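Local coordinates for protein probable benzoylformate decarboxylase (Rhodococcus jostii, PDB 7ORX) that belongs to the thiamine diphosphate-dependent enzyme family and holds this cofactor, with a sodium ion at its diphosphate, at residues I426-D431 and I454-G459; I374-S379 and L406-P411. All blocks are in the same frame, centred on the assembly; numbering follows the deposited sequence.

Contact 1 of 2, residues I426-D431 and I454-G459. With NA (sodium ion), chain J; TPP (thiamine diphosphate), chain I.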
loop_
_atom_site.group_PDB
_atom_site.type_symbol
_atom_site.label_atom_id
_atom_site.label_comp_id
_atom_site.label_asym_id
_atom_site.label_seq_id
_atom_site.Cartn_x
_atom_site.Cartn_y
_atom_site.Cartn_z
ATOM N N ILE C 426 -31.426 -10.286 21.841
ATOM C CA ILE C 426 -32.449 -10.457 20.784
ATOM C C ILE C 426 -31.900 -9.876 19.494
ATOM O O ILE C 426 -31.647 -8.690 19.460
ATOM C CB ILE C 426 -33.755 -9.780 21.228
ATOM C CG1 ILE C 426 -34.166 -10.286 22.609
ATOM C CG2 ILE C 426 -34.839 -10.009 20.205
ATOM C CD1 ILE C 426 -35.260 -9.486 23.255
ATOM N N GLY C 427 -31.725 -10.698 18.476
ATOM C CA GLY C 427 -31.364 -10.260 17.117
ATOM C C GLY C 427 -32.603 -9.838 16.361
ATOM O O GLY C 427 -33.611 -10.588 16.416
ATOM N N LEU C 428 -32.583 -8.663 15.735
ATOM C CA LEU C 428 -33.656 -8.232 14.829
ATOM C C LEU C 428 -33.039 -8.022 13.460
ATOM O O LEU C 428 -32.480 -6.953 13.246
ATOM C CB LEU C 428 -34.243 -6.943 15.390
ATOM C CG LEU C 428 -34.823 -7.046 16.792
ATOM C CD1 LEU C 428 -34.934 -5.639 17.369
ATOM C CD2 LEU C 428 -36.189 -7.767 16.777
ATOM N N ILE C 429 -33.090 -9.041 12.620
ATOM C CA ILE C 429 -32.322 -9.131 11.353
ATOM C C ILE C 429 -33.349 -9.075 10.242
ATOM O O ILE C 429 -34.351 -9.744 10.375
ATOM C CB ILE C 429 -31.551 -10.465 11.320
ATOM C CG1 ILE C 429 -30.843 -10.768 12.646
ATOM C CG2 ILE C 429 -30.599 -10.542 10.140
ATOM C CD1 ILE C 429 -30.022 -9.641 13.193
ATOM N N GLY C 430 -33.095 -8.333 9.176
ATOM C CA GLY C 430 -33.923 -8.453 7.966
ATOM C C GLY C 430 -33.672 -9.760 7.236
ATOM O O GLY C 430 -32.619 -10.360 7.452
ATOM N N ASP C 431 -34.572 -10.144 6.331
ATOM C CA ASP C 431 -34.412 -11.339 5.460
ATOM C C ASP C 431 -33.217 -11.178 4.510
ATOM O O ASP C 431 -32.591 -12.194 4.142
ATOM C CB ASP C 431 -35.721 -11.660 4.723
ATOM C CG ASP C 431 -36.262 -10.627 3.731
ATOM O OD1 ASP C 431 -36.106 -9.361 3.986
ATOM O OD2 ASP C 431 -36.850 -11.100 2.718
ATOM N N ILE C 454 -34.853 -12.923 15.542
ATOM C CA ILE C 454 -36.116 -12.578 14.847
ATOM C C ILE C 454 -35.756 -12.098 13.455
ATOM O O ILE C 454 -35.134 -11.038 13.337
ATOM C CB ILE C 454 -36.880 -11.517 15.636
ATOM C CG1 ILE C 454 -37.241 -12.036 17.024
ATOM C CG2 ILE C 454 -38.085 -11.068 14.861
ATOM C CD1 ILE C 454 -37.804 -10.959 17.949
ATOM N N ILE C 455 -36.092 -12.879 12.443
ATOM C CA ILE C 455 -35.939 -12.479 11.020
ATOM C C ILE C 455 -37.178 -11.658 10.674
ATOM O O ILE C 455 -38.231 -12.201 10.792
ATOM C CB ILE C 455 -35.826 -13.718 10.118
ATOM C CG1 ILE C 455 -34.685 -14.660 10.521
ATOM C CG2 ILE C 455 -35.706 -13.294 8.681
ATOM C CD1 ILE C 455 -33.360 -13.992 10.661
ATOM N N LEU C 456 -37.050 -10.387 10.327
ATOM C CA LEU C 456 -38.154 -9.586 9.785
ATOM C C LEU C 456 -38.119 -9.825 8.291
ATOM O O LEU C 456 -37.226 -9.280 7.650
ATOM C CB LEU C 456 -37.952 -8.109 10.077
ATOM C CG LEU C 456 -38.238 -7.694 11.508
ATOM C CD1 LEU C 456 -37.129 -8.120 12.416
ATOM C CD2 LEU C 456 -38.348 -6.193 11.635
ATOM N N ASN C 457 -39.019 -10.675 7.799
ATOM C CA ASN C 457 -39.043 -11.134 6.393
ATOM C C ASN C 457 -40.105 -10.354 5.620
ATOM O O ASN C 457 -41.289 -10.743 5.715
ATOM C CB ASN C 457 -39.339 -12.629 6.304
ATOM C CG ASN C 457 -39.355 -13.124 4.869
ATOM O OD1 ASN C 457 -39.379 -12.325 3.935
ATOM N ND2 ASN C 457 -39.305 -14.435 4.687
ATOM N N ASN C 458 -39.703 -9.348 4.839
ATOM C CA ASN C 458 -40.625 -8.596 3.960
ATOM C C ASN C 458 -40.386 -8.969 2.485
ATOM O O ASN C 458 -40.953 -8.308 1.611
ATOM C CB ASN C 458 -40.647 -7.103 4.305
ATOM C CG ASN C 458 -39.345 -6.368 4.218
ATOM O OD1 ASN C 458 -38.370 -6.892 3.708
ATOM N ND2 ASN C 458 -39.350 -5.147 4.733
ATOM N N GLY C 459 -39.669 -10.057 2.209
ATOM C CA GLY C 459 -39.484 -10.621 0.855
ATOM C C GLY C 459 -38.585 -9.776 -0.043
ATOM O O GLY C 459 -38.464 -10.127 -1.222
HETATM NA NA NA J . -36.283 -7.235 3.748
HETATM N "N1'" TPP I . -23.947 -5.624 0.837
HETATM C "C2'" TPP I . -23.433 -5.441 2.059
HETATM C CM2 TPP I . -22.364 -6.377 2.521
HETATM N "N3'" TPP I . -23.798 -4.472 2.898
HETATM C "C4'" TPP I . -24.745 -3.616 2.482
HETATM N "N4'" TPP I . -25.086 -2.649 3.345
HETATM C "C5'" TPP I . -25.361 -3.734 1.214
HETATM C "C6'" TPP I . -24.894 -4.770 0.427
HETATM C "C7'" TPP I . -26.454 -2.796 0.727
HETATM N N3 TPP I . -27.733 -2.932 1.466
HETATM C C2 TPP I . -28.170 -1.989 2.307
HETATM S S1 TPP I . -29.711 -2.339 2.971
HETATM C C5 TPP I . -29.744 -3.815 2.055
HETATM C C4 TPP I . -28.592 -4.029 1.369
HETATM C CM4 TPP I . -28.265 -5.250 0.559
HETATM C C6 TPP I . -30.978 -4.675 2.033
HETATM C C7 TPP I . -31.070 -5.624 3.192
HETATM O O7 TPP I . -32.339 -5.377 3.825
HETATM P PA TPP I . -32.998 -6.446 4.811
HETATM O O1A TPP I . -32.105 -7.158 5.774
HETATM O O2A TPP I . -33.797 -7.317 3.902
HETATM O O3A TPP I . -33.909 -5.397 5.612
HETATM P PB TPP I . -35.056 -4.389 5.045
HETATM O O1B TPP I . -35.646 -3.642 6.230
HETATM O O2B TPP I . -34.396 -3.475 4.035
HETATM O O3B TPP I . -36.060 -5.318 4.397
HETATM O O HOH W 1 -36.823 -7.380 6.048
#
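The carbonyl oxygen Ile-429 O accepts a hydrogen bond from Leu-456 N at 2.8 Å and has a CA-H...O contact with Ile-455 beside it. Its flanking bonds repeat the pattern expected of parallel strands, Ile-454 N donating to Gly-427 O at 2.8 Å and Ile-429 N to Ile-454 O at 2.9 Å, the latter with an N-H...O angle of 169°. The ladder fades at its end, where Asp-431 N makes a weak bond to Leu-456 O.

On one face of the sheet Leu-428 and Ile-454 run side by side in the same direction, their methyls CD2 and CD1 meeting at 3.8 Å beneath helices 358-368 and 503-515. On the other face Ile-455 CD1 reaches Ile-429 CB at 4.0 Å.

Past the strands the polar groups take over. The carboxylate of Asp-431 is swung between its own backbone N and carbonyl carbon (chi1 63°), which carries OD1 to the sodium ion at 2.1 Å. Asn-458, Thr-460 O, one water and the diphosphate oxygens O2A and O3B of thiamine diphosphate complete the shell. Next to it Asn-457 folds into an Asx turn, its OD1 accepting from Gly-459 N at 2.9 Å while ND2 is held by Glu-523. Gly-430, bare of a side chain, lets diphosphate oxygen O1A close over its CA. Gly-430 and Asp-431 with Gly-432, and Asn-457 with Asn-458, form the two ends of the GDG...NN signature by which thiamine diphosphate enzymes seat the diphosphate and its metal ion.

Contact 2 of 2, residues I374-S379 and L406-P411. With TPP (thiamine diphosphate), chain I.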
loop_
_atom_site.group_PDB
_atom_site.type_symbol
_atom_site.label_atom_id
_atom_site.label_comp_id
_atom_site.label_asym_id
_atom_site.label_seq_id
_atom_site.Cartn_x
_atom_site.Cartn_y
_atom_site.Cartn_z
ATOM N N ILE C 374 -30.498 -6.991 25.404
ATOM C CA ILE C 374 -29.558 -6.385 24.423
ATOM C C ILE C 374 -30.115 -6.605 23.017
ATOM O O ILE C 374 -30.326 -7.770 22.679
ATOM C CB ILE C 374 -28.184 -7.076 24.543
ATOM C CG1 ILE C 374 -27.583 -6.873 25.933
ATOM C CG2 ILE C 374 -27.248 -6.617 23.442
ATOM C CD1 ILE C 374 -26.314 -7.595 26.161
ATOM N N TYR C 375 -30.310 -5.565 22.205
ATOM C CA TYR C 375 -30.835 -5.753 20.832
ATOM C C TYR C 375 -29.702 -5.610 19.832
ATOM O O TYR C 375 -29.131 -4.545 19.768
ATOM C CB TYR C 375 -31.990 -4.792 20.533
ATOM C CG TYR C 375 -33.163 -4.978 21.463
ATOM C CD1 TYR C 375 -34.121 -5.953 21.253
ATOM C CD2 TYR C 375 -33.275 -4.222 22.606
ATOM C CE1 TYR C 375 -35.186 -6.123 22.134
ATOM C CE2 TYR C 375 -34.311 -4.388 23.500
ATOM C CZ TYR C 375 -35.284 -5.330 23.267
ATOM O OH TYR C 375 -36.298 -5.453 24.179
ATOM N N VAL C 376 -29.433 -6.643 19.048
ATOM C CA VAL C 376 -28.528 -6.518 17.879
ATOM C C VAL C 376 -29.398 -6.386 16.627
ATOM O O VAL C 376 -29.989 -7.381 16.193
ATOM C CB VAL C 376 -27.550 -7.693 17.792
ATOM C CG1 VAL C 376 -26.696 -7.646 16.544
ATOM C CG2 VAL C 376 -26.658 -7.775 19.019
ATOM N N ASN C 377 -29.455 -5.178 16.080
ATOM C CA ASN C 377 -30.317 -4.729 14.962
ATOM C C ASN C 377 -29.551 -4.771 13.646
ATOM O O ASN C 377 -28.495 -4.203 13.580
ATOM C CB ASN C 377 -30.751 -3.291 15.213
ATOM C CG ASN C 377 -31.889 -2.879 14.324
ATOM O OD1 ASN C 377 -31.857 -3.139 13.132
ATOM N ND2 ASN C 377 -32.921 -2.289 14.894
ATOM N N GLU C 378 -30.085 -5.397 12.614
ATOM C CA GLU C 378 -29.548 -5.284 11.239
ATOM C C GLU C 378 -30.748 -5.348 10.305
ATOM O O GLU C 378 -30.881 -6.306 9.550
ATOM C CB GLU C 378 -28.508 -6.368 10.993
ATOM C CG GLU C 378 -27.710 -6.147 9.711
ATOM C CD GLU C 378 -26.562 -7.142 9.507
ATOM O OE1 GLU C 378 -25.358 -6.709 9.674
ATOM O OE2 GLU C 378 -26.851 -8.367 9.256
ATOM N N SER C 379 -31.648 -4.391 10.469
ATOM C CA SER C 379 -32.967 -4.302 9.783
ATOM C C SER C 379 -33.047 -2.881 9.246
ATOM O O SER C 379 -33.374 -1.957 10.046
ATOM C CB SER C 379 -34.116 -4.613 10.701
ATOM O OG SER C 379 -35.359 -4.528 10.012
ATOM N N LEU C 406 -23.334 -5.422 5.907
ATOM C CA LEU C 406 -24.329 -6.453 6.322
ATOM C C LEU C 406 -23.587 -7.764 6.565
ATOM O O LEU C 406 -22.491 -7.938 6.018
ATOM C CB LEU C 406 -25.462 -6.598 5.308
ATOM C CG LEU C 406 -26.365 -5.372 5.166
ATOM C CD1 LEU C 406 -27.578 -5.724 4.316
ATOM C CD2 LEU C 406 -26.785 -4.816 6.529
ATOM N N GLY C 407 -24.151 -8.600 7.422
ATOM C CA GLY C 407 -23.520 -9.836 7.917
ATOM C C GLY C 407 -22.880 -9.629 9.268
ATOM O O GLY C 407 -22.135 -10.519 9.699
ATOM N N PHE C 408 -23.169 -8.496 9.897
ATOM C CA PHE C 408 -22.811 -8.215 11.297
ATOM C C PHE C 408 -23.849 -8.809 12.245
ATOM O O PHE C 408 -23.463 -9.451 13.189
ATOM C CB PHE C 408 -22.663 -6.715 11.494
ATOM C CG PHE C 408 -22.594 -6.261 12.924
ATOM C CD1 PHE C 408 -21.384 -6.189 13.570
ATOM C CD2 PHE C 408 -23.734 -5.856 13.607
ATOM C CE1 PHE C 408 -21.305 -5.735 14.874
ATOM C CE2 PHE C 408 -23.654 -5.398 14.909
ATOM C CZ PHE C 408 -22.436 -5.367 15.547
ATOM N N GLY C 409 -25.138 -8.595 12.006
ATOM C CA GLY C 409 -26.197 -8.822 13.012
ATOM C C GLY C 409 -26.292 -10.249 13.521
ATOM O O GLY C 409 -26.100 -10.472 14.736
ATOM N N LEU C 410 -26.570 -11.209 12.657
ATOM C CA LEU C 410 -26.766 -12.596 13.138
ATOM C C LEU C 410 -25.559 -13.023 13.957
ATOM O O LEU C 410 -25.713 -13.417 15.108
ATOM C CB LEU C 410 -27.030 -13.541 11.964
ATOM C CG LEU C 410 -28.131 -14.538 12.289
ATOM C CD1 LEU C 410 -28.706 -15.194 11.040
ATOM C CD2 LEU C 410 -27.603 -15.558 13.269
ATOM N N PRO C 411 -24.331 -12.966 13.398
ATOM C CA PRO C 411 -23.144 -13.369 14.133
ATOM C C PRO C 411 -22.901 -12.500 15.367
ATOM O O PRO C 411 -22.574 -13.040 16.379
ATOM C CB PRO C 411 -22.024 -13.194 13.113
ATOM C CG PRO C 411 -22.718 -13.364 11.801
ATOM C CD PRO C 411 -23.998 -12.582 12.019
HETATM N "N1'" TPP I . -23.947 -5.624 0.837
HETATM C "C2'" TPP I . -23.433 -5.441 2.059
HETATM C CM2 TPP I . -22.364 -6.377 2.521
HETATM N "N3'" TPP I . -23.798 -4.472 2.898
HETATM C "C4'" TPP I . -24.745 -3.616 2.482
HETATM N "N4'" TPP I . -25.086 -2.649 3.345
HETATM C "C5'" TPP I . -25.361 -3.734 1.214
HETATM C "C6'" TPP I . -24.894 -4.770 0.427
HETATM C "C7'" TPP I . -26.454 -2.796 0.727
HETATM N N3 TPP I . -27.733 -2.932 1.466
HETATM C C2 TPP I . -28.170 -1.989 2.307
HETATM S S1 TPP I . -29.711 -2.339 2.971
HETATM C C5 TPP I . -29.744 -3.815 2.055
HETATM C C4 TPP I . -28.592 -4.029 1.369
HETATM C CM4 TPP I . -28.265 -5.250 0.559
HETATM C C6 TPP I . -30.978 -4.675 2.033
HETATM C C7 TPP I . -31.070 -5.624 3.192
HETATM O O7 TPP I . -32.339 -5.377 3.825
HETATM P PA TPP I . -32.998 -6.446 4.811
HETATM O O1A TPP I . -32.105 -7.158 5.774
HETATM O O2A TPP I . -33.797 -7.317 3.902
HETATM O O3A TPP I . -33.909 -5.397 5.612
HETATM P PB TPP I . -35.056 -4.389 5.045
HETATM O O1B TPP I . -35.646 -3.642 6.230
HETATM O O2B TPP I . -34.396 -3.475 4.035
HETATM O O3B TPP I . -36.060 -5.318 4.397
HETATM O O HOH W 2 -26.362 -10.709 9.767
#
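Strand 374-378 points its last residue, Glu-378, at the backbone turning into helix 409-418, and the CA atoms of Glu-378 and Gly-409 come within 5.2 Å. Extended from the backbone, with CG anti to N (chi1 -168°), the glutamate delivers its carboxylate into a run of peptide N-H groups. OE1 takes Phe-408 N at 2.8 Å through the syn lone pair and adds a weak bond from Gly-409 N at 3.0 Å. OE2 receives a second weak one, from Gly-407 N at 3.3 Å. Gripped through both oxygens, the carboxylate has little liberty to rotate. A water bound by Leu-410 N lies beside OE2.

Closer to the strand, Gly-409 presents only its alpha carbon, which allows Glu-378 CB to approach its CA to 3.9 Å. Val-376, one step back on the same side, brings CG1 against Gly-409 O, alongside the carbonyl on its CA side, and touches Phe-408 CE2 at 4.1 Å.

Leu-406 joins the glutamate to the cofactor. Its two methyls part company: CD2 rests on Glu-378 CG at 3.6 Å, whereas CD1 meets the thiazolium ring of thiamine diphosphate, and its backbone N donates to pyrimidine N3'. A leucine wedged between the two rings is consistent with the bent, V-shaped cofactor conformation of this family.

Around these residues the fold closes in from several sides: strand 374-378 runs between strands 398-399 and 425-430 of the parallel sheet, while Phe-408 and Pro-411 pack against helix 50-64, so the start of helix 409-418 lies between the sheet and helix 50-64.

How the contacts relate
Centred about 9 Å apart, the two contacts share one parallel sheet, in which strands 374-378 and 425-430 are neighbours and strand 452-457 follows next. Both segments of contact 2 come earlier in the chain than those of contact 1, helix 409-418 being followed by strand 425-430. They are stitched together by probable backbone hydrogen bonds, Ile-426 N to Ile-374 O and Glu-378 N to Leu-428 O, each 2.9 Å long, and by the packing of Ile-426 on Tyr-375. Contact 1 serves the diphosphate and its sodium ion where its strands end, contact 2 meets the cofactor rings through Leu-406, just before helix 409-418, and one thiamine diphosphate site is thus shared.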